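Local coordinates for protein UTR4 (PDB 2G80) that probably catalyses both the enolisation and the dephosphorylation of a diketo phosphate ester in the methionine salvage pathway, as a magnesium-dependent member of the HAD superfamily, at residues Phe80-Lys85 with Gln89-Glu94; Tyr34-Glu39 with Ile131-Arg136; Gly116-Gln121 with Phe155-Asp160; Gly177-Asn182 with Leu197-Ala202. All coordinates share one frame; numbering follows the deposited sequence.

Contact 1 of 4, residues Phe80-Lys85 with Gln89-Glu94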
# COMPACT_ATOMS: atom_id res chain seq x y z
N PHE A 80 11.58 -1.48 20.79
CA PHE A 80 10.48 -0.81 21.49
C PHE A 80 10.96 -0.29 22.84
O PHE A 80 10.34 0.62 23.39
CB PHE A 80 9.28 -1.73 21.70
CG PHE A 80 8.53 -2.03 20.46
CD1 PHE A 80 7.74 -1.03 19.85
CD2 PHE A 80 8.58 -3.29 19.87
CE1 PHE A 80 7.01 -1.29 18.69
CE2 PHE A 80 7.86 -3.58 18.73
CZ PHE A 80 7.06 -2.56 18.12
N HIS A 81 12.05 -0.88 23.37
CA HIS A 81 12.65 -0.52 24.66
C HIS A 81 11.76 -0.76 25.88
O HIS A 81 11.83 -0.01 26.86
CB HIS A 81 13.25 0.92 24.65
CG HIS A 81 14.19 1.15 23.51
ND1 HIS A 81 15.41 0.52 23.42
CD2 HIS A 81 14.07 1.89 22.39
CE1 HIS A 81 16.00 0.87 22.29
NE2 HIS A 81 15.22 1.72 21.66
N ILE A 82 10.97 -1.83 25.82
CA ILE A 82 10.09 -2.28 26.90
C ILE A 82 10.46 -3.74 27.20
O ILE A 82 10.22 -4.63 26.37
CB ILE A 82 8.59 -2.23 26.51
CG1 ILE A 82 8.18 -0.82 26.11
CG2 ILE A 82 7.73 -2.76 27.69
CD1 ILE A 82 6.80 -0.75 25.47
N ASP A 83 11.02 -3.98 28.38
CA ASP A 83 11.48 -5.29 28.81
C ASP A 83 10.38 -6.21 29.33
O ASP A 83 10.46 -7.43 29.10
CB ASP A 83 12.58 -5.15 29.87
CG ASP A 83 13.81 -4.38 29.35
OD1 ASP A 83 13.97 -4.22 28.11
OD2 ASP A 83 14.61 -3.92 30.20
N ASN A 84 9.37 -5.65 30.01
CA ASN A 84 8.26 -6.47 30.53
C ASN A 84 7.39 -6.91 29.34
O ASN A 84 6.83 -6.08 28.61
CB ASN A 84 7.42 -5.71 31.56
CG ASN A 84 6.46 -6.63 32.31
OD1 ASN A 84 5.25 -6.63 32.05
ND2 ASN A 84 7.00 -7.45 33.20
N LYS A 85 7.28 -8.23 29.17
CA LYS A 85 6.53 -8.83 28.07
C LYS A 85 5.04 -8.50 28.06
O LYS A 85 4.47 -8.34 26.98
CB LYS A 85 6.74 -10.34 28.02
CG LYS A 85 8.21 -10.76 27.71
CD LYS A 85 8.22 -12.27 27.57
CE LYS A 85 9.60 -12.85 27.29
NZ LYS A 85 9.50 -14.34 27.22
N GLN A 89 3.51 -6.46 25.03
CA GLN A 89 2.37 -7.00 24.31
C GLN A 89 1.27 -5.94 24.25
O GLN A 89 0.83 -5.58 23.16
CB GLN A 89 1.86 -8.30 24.94
CG GLN A 89 0.72 -8.95 24.16
CD GLN A 89 0.27 -10.27 24.74
OE1 GLN A 89 1.07 -11.18 24.93
NE2 GLN A 89 -1.05 -10.41 24.97
N ALA A 90 0.89 -5.41 25.42
CA ALA A 90 -0.14 -4.36 25.52
C ALA A 90 0.19 -3.09 24.69
O ALA A 90 -0.70 -2.53 24.03
CB ALA A 90 -0.39 -3.99 27.00
N HIS A 91 1.45 -2.66 24.72
CA HIS A 91 1.92 -1.47 23.96
C HIS A 91 1.77 -1.66 22.43
O HIS A 91 1.29 -0.76 21.76
CB HIS A 91 3.38 -1.15 24.31
CG HIS A 91 3.96 0.02 23.57
ND1 HIS A 91 3.71 1.32 23.93
CD2 HIS A 91 4.83 0.08 22.53
CE1 HIS A 91 4.38 2.14 23.13
NE2 HIS A 91 5.08 1.41 22.28
N ILE A 92 2.17 -2.82 21.91
CA ILE A 92 2.08 -3.12 20.46
C ILE A 92 0.63 -3.10 20.01
O ILE A 92 0.31 -2.48 19.01
CB ILE A 92 2.74 -4.49 20.11
CG1 ILE A 92 4.27 -4.39 20.29
CG2 ILE A 92 2.41 -4.96 18.66
CD1 ILE A 92 5.00 -5.77 20.34
N LEU A 93 -0.24 -3.74 20.79
CA LEU A 93 -1.69 -3.77 20.48
C LEU A 93 -2.33 -2.39 20.59
O LEU A 93 -3.24 -2.11 19.84
CB LEU A 93 -2.41 -4.74 21.39
CG LEU A 93 -1.95 -6.18 21.23
CD1 LEU A 93 -2.47 -7.04 22.38
CD2 LEU A 93 -2.35 -6.73 19.89
N GLU A 94 -1.83 -1.54 21.50
CA GLU A 94 -2.27 -0.16 21.64
C GLU A 94 -1.90 0.65 20.41
O GLU A 94 -2.72 1.43 19.93
CB GLU A 94 -1.66 0.50 22.88
CG GLU A 94 -2.02 1.96 23.10
CD GLU A 94 -1.39 2.57 24.36
OE1 GLU A 94 -0.62 1.89 25.10
OE2 GLU A 94 -1.66 3.77 24.61
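Ile82 lays its CD1 methyl over one face of the His91 imidazole, 3.5 Å from CG and displaced from the ring centre toward the rim. This is a CH-pi contact, the methyl lying 27° off the ring normal. A second one follows a little farther along the helix, where Ile92 CG1 sits over a face of the Phe80 ring, 4.2 Å from its centroid; the terminal methyl continues the touch, Ile92 CD1 standing 3.9 Å from Phe80 CE2. The two rings also approach each other, Phe80 CD1 coming in near the plane of the imidazole at its edge, 4.1 Å from His91 CD2. His91 can meet both partners because its CG is anti to the backbone N (chi1 179°), which swings the ring toward the loop.

Behind this shell lies the backbone. Lys85 O accepts the N-H of Gln89 at 2.9 Å, an ordinary first-turn helix bond, and Asn84 caps the same helix through Gln87 N. The polar ends of Lys85 and Gln89 both turn to Gln65 of helix 46-65, while Leu105 and Leu108 of helix 103-118 pack on Ile92, the buried member of the group. The loop of residues 80-84 is thus held to helix 85-97 chiefly by dispersion and weak CH-pi attraction; the one backbone bond between the segments belongs to the first turn of the helix itself.

Contact 2 of 4, residues Tyr34-Glu39 with Ile131-Arg136. With MG (magnesium ion), chain E.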
# COMPACT_ATOMS: atom_id res chain seq x y z
N TYR A 34 1.93 6.04 -15.66
CA TYR A 34 0.85 5.92 -14.72
C TYR A 34 1.39 5.77 -13.30
O TYR A 34 2.32 4.98 -13.05
CB TYR A 34 -0.03 4.73 -15.06
CG TYR A 34 -0.72 4.89 -16.41
CD1 TYR A 34 -0.11 4.43 -17.58
CD2 TYR A 34 -1.95 5.58 -16.51
CE1 TYR A 34 -0.72 4.62 -18.86
CE2 TYR A 34 -2.58 5.75 -17.76
CZ TYR A 34 -1.97 5.26 -18.92
OH TYR A 34 -2.61 5.43 -20.12
N LEU A 35 0.81 6.55 -12.39
CA LEU A 35 1.13 6.57 -10.99
C LEU A 35 -0.14 6.11 -10.28
O LEU A 35 -1.22 6.68 -10.47
CB LEU A 35 1.52 7.98 -10.56
CG LEU A 35 1.97 8.16 -9.11
CD1 LEU A 35 3.30 7.40 -8.87
CD2 LEU A 35 2.14 9.65 -8.80
N LEU A 36 -0.01 5.10 -9.44
CA LEU A 36 -1.19 4.52 -8.79
C LEU A 36 -1.10 4.54 -7.29
O LEU A 36 -0.10 4.15 -6.71
CB LEU A 36 -1.37 3.07 -9.22
CG LEU A 36 -1.46 2.76 -10.72
CD1 LEU A 36 -1.58 1.23 -10.90
CD2 LEU A 36 -2.62 3.44 -11.34
N ASP A 37 -2.17 5.04 -6.67
CA ASP A 37 -2.42 4.86 -5.25
C ASP A 37 -2.79 3.36 -5.06
O ASP A 37 -3.20 2.70 -6.04
CB ASP A 37 -3.59 5.74 -4.83
CG ASP A 37 -3.99 5.52 -3.38
OD1 ASP A 37 -3.09 5.40 -2.51
OD2 ASP A 37 -5.21 5.44 -3.14
N ILE A 38 -2.62 2.83 -3.84
CA ILE A 38 -3.00 1.43 -3.54
C ILE A 38 -4.43 1.30 -3.00
O ILE A 38 -5.31 0.79 -3.70
CB ILE A 38 -2.01 0.71 -2.56
CG1 ILE A 38 -0.63 0.60 -3.23
CG2 ILE A 38 -2.54 -0.75 -2.22
CD1 ILE A 38 0.47 0.04 -2.40
N GLU A 39 -4.63 1.79 -1.78
CA GLU A 39 -5.85 1.53 -1.00
C GLU A 39 -7.03 2.30 -1.53
O GLU A 39 -6.96 3.49 -1.64
CB GLU A 39 -5.62 1.81 0.50
CG GLU A 39 -4.37 1.09 1.13
CD GLU A 39 -3.01 1.88 1.08
OE1 GLU A 39 -2.76 2.74 0.18
OE2 GLU A 39 -2.17 1.60 1.98
N ILE A 131 -5.14 -5.54 -12.09
CA ILE A 131 -4.13 -6.55 -12.46
C ILE A 131 -3.83 -6.45 -13.96
O ILE A 131 -2.67 -6.43 -14.34
CB ILE A 131 -4.56 -8.04 -12.08
CG1 ILE A 131 -4.55 -8.23 -10.56
CG2 ILE A 131 -3.61 -9.06 -12.68
CD1 ILE A 131 -5.21 -9.54 -10.10
N ASP A 132 -4.88 -6.44 -14.77
CA ASP A 132 -4.76 -6.36 -16.24
C ASP A 132 -4.10 -5.05 -16.69
O ASP A 132 -3.31 -5.06 -17.62
CB ASP A 132 -6.14 -6.44 -16.91
CG ASP A 132 -6.83 -7.78 -16.74
OD1 ASP A 132 -6.19 -8.81 -16.36
OD2 ASP A 132 -8.05 -7.80 -17.01
N PHE A 133 -4.49 -3.95 -16.04
CA PHE A 133 -3.94 -2.61 -16.28
C PHE A 133 -2.43 -2.58 -16.05
O PHE A 133 -1.69 -2.12 -16.90
CB PHE A 133 -4.66 -1.62 -15.37
CG PHE A 133 -4.16 -0.20 -15.47
CD1 PHE A 133 -3.12 0.25 -14.65
CD2 PHE A 133 -4.76 0.69 -16.37
CE1 PHE A 133 -2.68 1.57 -14.72
CE2 PHE A 133 -4.31 2.01 -16.46
CZ PHE A 133 -3.29 2.45 -15.62
N ILE A 134 -2.00 -3.05 -14.88
CA ILE A 134 -0.59 -3.14 -14.48
C ILE A 134 0.22 -4.03 -15.44
O ILE A 134 1.34 -3.70 -15.76
CB ILE A 134 -0.46 -3.64 -13.01
CG1 ILE A 134 -0.93 -2.52 -12.04
CG2 ILE A 134 0.98 -4.02 -12.63
CD1 ILE A 134 -1.14 -3.00 -10.58
N LYS A 135 -0.36 -5.16 -15.86
CA LYS A 135 0.30 -6.06 -16.82
C LYS A 135 0.42 -5.49 -18.23
O LYS A 135 1.30 -5.95 -18.95
CB LYS A 135 -0.40 -7.42 -16.90
CG LYS A 135 -0.21 -8.31 -15.69
CD LYS A 135 -0.75 -9.73 -15.98
CE LYS A 135 -0.38 -10.67 -14.85
NZ LYS A 135 -0.72 -12.10 -15.14
N ARG A 136 -0.47 -4.58 -18.64
CA ARG A 136 -0.44 -4.05 -20.02
C ARG A 136 0.22 -2.70 -20.25
O ARG A 136 0.74 -2.47 -21.34
CB ARG A 136 -1.84 -4.03 -20.64
CG ARG A 136 -2.79 -2.96 -20.24
CD ARG A 136 -3.99 -2.99 -21.14
NE ARG A 136 -4.96 -2.01 -20.66
CZ ARG A 136 -5.85 -2.22 -19.70
NH1 ARG A 136 -5.96 -3.40 -19.10
NH2 ARG A 136 -6.65 -1.23 -19.34
MG MG E . -6.33 5.52 -1.29
O HOH W 1 -4.69 5.03 -0.28
O HOH W 2 -5.59 7.46 -1.22
O HOH W 3 -7.50 5.65 0.29
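Phe133 reaches from helix 128-136 to strand 33-36, and following it outward from CB traces most of this contact. Its CG stands anti to the backbone N (chi1 178°), which carries the ring away from the helix and toward the sheet. Along one side of the ring, CD1 passes the CD1 methyl of Leu36 at 4.2 Å. The next atom, Phe133 CE1, faces both Leu36 methyls, 3.9 Å from Leu36 CD2 and nearly as close to CD1. At the tip, CZ is set over a face of the Tyr34 ring, 3.5 Å from Tyr34 CD2 and offset toward the rim. The pair is a T-shaped stack in which Phe133 supplies the edge and Tyr34 the face, with planes at 81° and centroids 5.1 Å apart. Ile134 adds a smaller touch, its CG1 resting 4.0 Å from Leu36 CD1.

All four residues are buried, and no hydrogen bond crosses between the segments. The hydroxyl of Tyr34 is instead bonded to Asp29, and Phe250 brings another ring against Phe133.

Farther along the same segment the chain reaches magnesium. Asp37 OD2 binds the ion at 2.2 Å, and so does the backbone O of Glu39, at 2.1 Å; three waters and Asp212 complete six ligands. One water also lies within hydrogen-bonding distance of Asp37 OD1 and Glu39 OE1, with more acceptors around it than it has protons. Metal ligands at the C-terminal end of a central parallel strand are typical of the Rossmann-like HAD core; here the loop reads Asp-x-Glu where the superfamily signature is generally Asp-x-Asp.

Contact 3 of 4, residues Gly116-Gln121 with Phe155-Asp160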
# COMPACT_ATOMS: atom_id res chain seq x y z
N GLY A 116 3.09 -14.53 6.75
CA GLY A 116 1.67 -14.70 6.38
C GLY A 116 1.47 -14.87 4.87
O GLY A 116 0.81 -15.79 4.43
N TYR A 117 2.07 -13.98 4.10
CA TYR A 117 2.04 -14.08 2.64
C TYR A 117 2.73 -15.35 2.10
O TYR A 117 2.13 -16.11 1.32
CB TYR A 117 2.68 -12.87 2.01
CG TYR A 117 1.86 -11.58 2.04
CD1 TYR A 117 0.67 -11.49 1.33
CD2 TYR A 117 2.34 -10.43 2.67
CE1 TYR A 117 -0.07 -10.29 1.31
CE2 TYR A 117 1.63 -9.22 2.65
CZ TYR A 117 0.41 -9.16 1.95
OH TYR A 117 -0.37 -8.01 1.89
N GLU A 118 3.96 -15.60 2.56
CA GLU A 118 4.78 -16.77 2.12
C GLU A 118 4.20 -18.12 2.46
O GLU A 118 4.39 -19.08 1.71
CB GLU A 118 6.18 -16.69 2.68
CG GLU A 118 7.02 -15.63 2.05
CD GLU A 118 8.31 -15.30 2.83
OE1 GLU A 118 8.70 -16.08 3.73
OE2 GLU A 118 8.93 -14.25 2.52
N SER A 119 3.55 -18.20 3.62
CA SER A 119 2.84 -19.40 4.04
C SER A 119 1.44 -19.59 3.41
O SER A 119 0.79 -20.61 3.65
CB SER A 119 2.70 -19.42 5.57
OG SER A 119 1.98 -18.32 6.06
N GLY A 120 0.96 -18.61 2.62
CA GLY A 120 -0.35 -18.68 1.98
C GLY A 120 -1.49 -18.31 2.89
O GLY A 120 -2.66 -18.50 2.51
N GLN A 121 -1.20 -17.77 4.07
CA GLN A 121 -2.25 -17.39 5.02
C GLN A 121 -2.95 -16.08 4.66
O GLN A 121 -4.05 -15.84 5.13
CB GLN A 121 -1.70 -17.30 6.44
CG GLN A 121 -1.09 -18.61 6.95
CD GLN A 121 -0.49 -18.47 8.35
OE1 GLN A 121 -1.22 -18.21 9.31
NE2 GLN A 121 0.83 -18.65 8.46
N PHE A 155 2.44 -6.70 -3.62
CA PHE A 155 2.41 -7.06 -5.04
C PHE A 155 3.08 -8.37 -5.41
O PHE A 155 2.90 -8.84 -6.53
CB PHE A 155 2.88 -5.89 -5.93
CG PHE A 155 1.93 -4.73 -5.90
CD1 PHE A 155 0.69 -4.83 -6.52
CD2 PHE A 155 2.24 -3.57 -5.23
CE1 PHE A 155 -0.22 -3.77 -6.50
CE2 PHE A 155 1.33 -2.51 -5.19
CZ PHE A 155 0.09 -2.63 -5.85
N GLY A 156 3.86 -8.95 -4.49
CA GLY A 156 4.42 -10.28 -4.71
C GLY A 156 3.47 -11.44 -4.46
O GLY A 156 3.77 -12.57 -4.88
N TYR A 157 2.35 -11.18 -3.77
CA TYR A 157 1.40 -12.23 -3.29
C TYR A 157 -0.06 -11.81 -3.45
O TYR A 157 -0.85 -11.73 -2.49
CB TYR A 157 1.72 -12.56 -1.83
CG TYR A 157 3.11 -13.11 -1.60
CD1 TYR A 157 3.38 -14.47 -1.79
CD2 TYR A 157 4.17 -12.28 -1.20
CE1 TYR A 157 4.65 -15.00 -1.59
CE2 TYR A 157 5.44 -12.79 -0.97
CZ TYR A 157 5.67 -14.16 -1.17
OH TYR A 157 6.89 -14.72 -1.00
N VAL A 158 -0.42 -11.61 -4.71
CA VAL A 158 -1.70 -11.12 -5.12
C VAL A 158 -2.65 -12.30 -5.31
O VAL A 158 -2.31 -13.31 -5.94
CB VAL A 158 -1.56 -10.26 -6.45
CG1 VAL A 158 -2.91 -9.86 -6.99
CG2 VAL A 158 -0.67 -9.05 -6.20
N GLN A 159 -3.86 -12.14 -4.77
CA GLN A 159 -4.93 -13.12 -4.90
C GLN A 159 -5.30 -13.27 -6.38
O GLN A 159 -5.49 -12.26 -7.11
CB GLN A 159 -6.12 -12.67 -4.08
CG GLN A 159 -7.29 -13.56 -4.09
CD GLN A 159 -8.34 -13.11 -3.10
OE1 GLN A 159 -9.36 -12.53 -3.47
NE2 GLN A 159 -8.08 -13.35 -1.82
N ASP A 160 -5.38 -14.53 -6.82
CA ASP A 160 -5.74 -14.85 -8.19
C ASP A 160 -7.26 -14.67 -8.32
O ASP A 160 -7.99 -15.42 -7.71
CB ASP A 160 -5.31 -16.30 -8.54
CG ASP A 160 -5.55 -16.66 -10.00
OD1 ASP A 160 -6.21 -15.90 -10.75
OD2 ASP A 160 -5.08 -17.74 -10.40
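Tyr157 and Tyr117 meet mainly through methylene and ring. The CB of Tyr117 lies over one face of the Tyr157 ring, 3.9 Å from its centroid and 25° off the normal, a CH-pi contact. In the other direction the meeting is oblique, Tyr157 CB coming within 3.5 Å of Tyr117 CD1. Tyr157 CG lies opposite its own carbonyl carbon (chi1 -61°), which brings the ring against the end of helix 103-118. Stacking proper is slight, for although the planes differ by only 17°, the rings are slid apart to a centroid separation of 5.7 Å and barely overlap. Phe47 and Leu52 of helix 46-65 also pack on Tyr117.

Farther out on the same face of the Tyr157 ring lies the backbone N of Glu118, near the rim. The side chain of Glu118 crosses the ring obliquely toward its hydroxyl end: its CG is 3.2 Å from Tyr157 OH, whereas the carboxylate oxygen OE2 stays 4.1 Å from that hydroxyl. The meeting is therefore with the methylene part of the glutamate.

These residues lie where helix 103-118, from the helical part of the molecule, runs out against the end of helix 148-156 of the HAD core. Gly120 closes the former in a Schellman motif, with positive phi and Gly120 N bonded to Tyr117 O at 3.1 Å; the wider bond, from Gln121 N to Gly116 O, is weak.

No hydrogen bond crosses between the segments. Gln121 NE2 donates to Ser119 OG at 2.7 Å, and that hydroxyl is also bonded to His115 O. The backbones of Tyr157 and Gln159 pair with Ala124.

Contact 4 of 4, residues Gly177-Asn182 with Leu197-Ala202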
# COMPACT_ATOMS: atom_id res chain seq x y z
N GLY A 177 8.42 0.89 -10.36
CA GLY A 177 8.92 1.59 -9.20
C GLY A 177 7.87 1.79 -8.13
O GLY A 177 6.70 1.63 -8.38
N TYR A 178 8.35 2.16 -6.96
CA TYR A 178 7.54 2.31 -5.76
C TYR A 178 7.98 3.57 -5.06
O TYR A 178 9.18 3.81 -4.98
CB TYR A 178 7.80 1.14 -4.80
CG TYR A 178 7.64 -0.21 -5.43
CD1 TYR A 178 8.73 -0.84 -6.05
CD2 TYR A 178 6.42 -0.87 -5.40
CE1 TYR A 178 8.57 -2.11 -6.67
CE2 TYR A 178 6.25 -2.14 -6.01
CZ TYR A 178 7.34 -2.74 -6.65
OH TYR A 178 7.20 -3.96 -7.24
N PHE A 179 7.03 4.32 -4.55
CA PHE A 179 7.29 5.52 -3.77
C PHE A 179 6.49 5.48 -2.46
O PHE A 179 5.37 4.97 -2.41
CB PHE A 179 6.94 6.79 -4.58
CG PHE A 179 7.77 6.94 -5.83
CD1 PHE A 179 9.07 7.42 -5.75
CD2 PHE A 179 7.25 6.62 -7.08
CE1 PHE A 179 9.86 7.56 -6.91
CE2 PHE A 179 8.02 6.77 -8.25
CZ PHE A 179 9.34 7.22 -8.16
N ASP A 180 7.09 6.01 -1.39
CA ASP A 180 6.40 6.11 -0.10
C ASP A 180 6.62 7.52 0.49
O ASP A 180 7.24 8.40 -0.14
CB ASP A 180 6.79 4.92 0.83
CG ASP A 180 8.27 4.92 1.28
OD1 ASP A 180 8.91 5.98 1.36
OD2 ASP A 180 8.81 3.84 1.58
N ILE A 181 6.10 7.72 1.69
CA ILE A 181 6.22 9.01 2.40
C ILE A 181 7.69 9.35 2.66
O ILE A 181 8.07 10.50 2.54
CB ILE A 181 5.47 9.00 3.76
CG1 ILE A 181 3.99 8.60 3.61
CG2 ILE A 181 5.65 10.37 4.54
CD1 ILE A 181 3.23 9.32 2.57
N ASN A 182 8.50 8.34 2.98
CA ASN A 182 9.94 8.52 3.24
C ASN A 182 10.74 8.84 2.00
O ASN A 182 11.62 9.68 2.07
CB ASN A 182 10.55 7.29 3.96
CG ASN A 182 9.96 7.07 5.37
OD1 ASN A 182 9.23 7.90 5.90
ND2 ASN A 182 10.29 5.94 5.98
N LEU A 197 8.27 13.05 -10.03
CA LEU A 197 8.55 13.39 -11.46
C LEU A 197 10.05 13.37 -11.76
O LEU A 197 10.45 12.87 -12.80
CB LEU A 197 7.92 14.74 -11.89
CG LEU A 197 6.40 14.81 -12.05
CD1 LEU A 197 5.96 16.25 -12.25
CD2 LEU A 197 5.91 13.91 -13.19
N ARG A 198 10.85 13.93 -10.86
CA ARG A 198 12.33 13.86 -10.93
C ARG A 198 12.80 12.41 -11.06
O ARG A 198 13.57 12.09 -11.97
CB ARG A 198 12.97 14.44 -9.67
CG ARG A 198 14.45 14.69 -9.77
CD ARG A 198 15.20 14.35 -8.51
NE ARG A 198 14.75 15.07 -7.34
CZ ARG A 198 14.14 14.57 -6.24
NH1 ARG A 198 13.87 13.28 -6.07
NH2 ARG A 198 13.82 15.42 -5.27
N ASP A 199 12.32 11.54 -10.17
CA ASP A 199 12.71 10.11 -10.14
C ASP A 199 12.12 9.30 -11.30
O ASP A 199 12.75 8.37 -11.76
CB ASP A 199 12.36 9.45 -8.79
CG ASP A 199 13.11 10.09 -7.60
OD1 ASP A 199 14.24 10.59 -7.79
OD2 ASP A 199 12.58 10.07 -6.46
N ILE A 200 10.92 9.65 -11.74
CA ILE A 200 10.28 9.02 -12.91
C ILE A 200 11.00 9.44 -14.22
O ILE A 200 11.23 8.61 -15.09
CB ILE A 200 8.71 9.31 -12.92
CG1 ILE A 200 8.00 8.34 -11.96
CG2 ILE A 200 8.06 9.16 -14.28
CD1 ILE A 200 6.47 8.54 -11.91
N GLY A 201 11.37 10.72 -14.34
CA GLY A 201 11.95 11.24 -15.57
C GLY A 201 10.84 11.20 -16.61
O GLY A 201 10.85 10.36 -17.53
N ALA A 202 9.83 12.01 -16.37
CA ALA A 202 8.70 12.14 -17.30
C ALA A 202 8.14 13.54 -17.18
O ALA A 202 8.17 14.12 -16.10
CB ALA A 202 7.63 11.11 -17.02
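Phe179 points its ring from strand 177-179 at the last turn of helix 190-200, where Asp199 and Ile200 receive it. Strand 177-179 is the outermost strand on one side of the parallel sheet of the Rossmann-like HAD core, and the helix packs against that sheet before the chain goes on to strand 207-211.

The ring and Asp199 are turned almost into a common orientation, the carboxylate plane lying only 8° from the plane of the phenyl group. Asp199 approaches the ring edge, and CB, near the ring plane, is 3.7 Å from Phe179 CE1. One carboxylate oxygen comes to the same ring atom, Asp199 OD2 lying 3.7 Å from Phe179 CE1. An oxygen near the hydrogen-bearing rim of a phenyl ring is probably mildly favourable electrostatically.

Ile200 approaches the ring obliquely, its CG1 4.0 Å from Phe179 CE2. With CG1 anti to its own carbonyl carbon (chi1 -81°), the branch leans toward the strand even though the CB itself sets off along the flank. Tyr143 and Phe141 of the neighbouring strand 140-143 carry the packing inward, the first against Phe179 and the second against Ile200. The strand is fixed by backbone bonds from Phe179 to Ile142 and Ser144, and Gln151 NE2 bonds to Phe179 O.

No hydrogen bond joins the two segments. The other carboxylate oxygen of Asp199 serves the helix surface, where Arg198 NH1 forms a salt bridge with Asp199 OD1 at 3.2 Å, the oxygen lying in the guanidinium plane but being met from above the carboxylate plane.

In the fold
Starting at the N terminus, strand 33-36 opens contact 2, whose loop closes only at helix 128-136. Contact 1 is nested within that long loop as a short closure between a turn and helix 85-97, at the far end of the helical part; its centre lies about 37 Å from that of contact 2. Contact 3 opens on helix 103-118 before contact 2 closes and ends after it, so the two cross along the chain; they also touch, Ile38 CD1 lying 3.9 Å from Phe155 CE2. Contact 4 follows in series, joining the outermost strand 177-179 to helix 190-200. Contacts 2 and 4 share the parallel sheet, while contact 3 ties the helical part to this core.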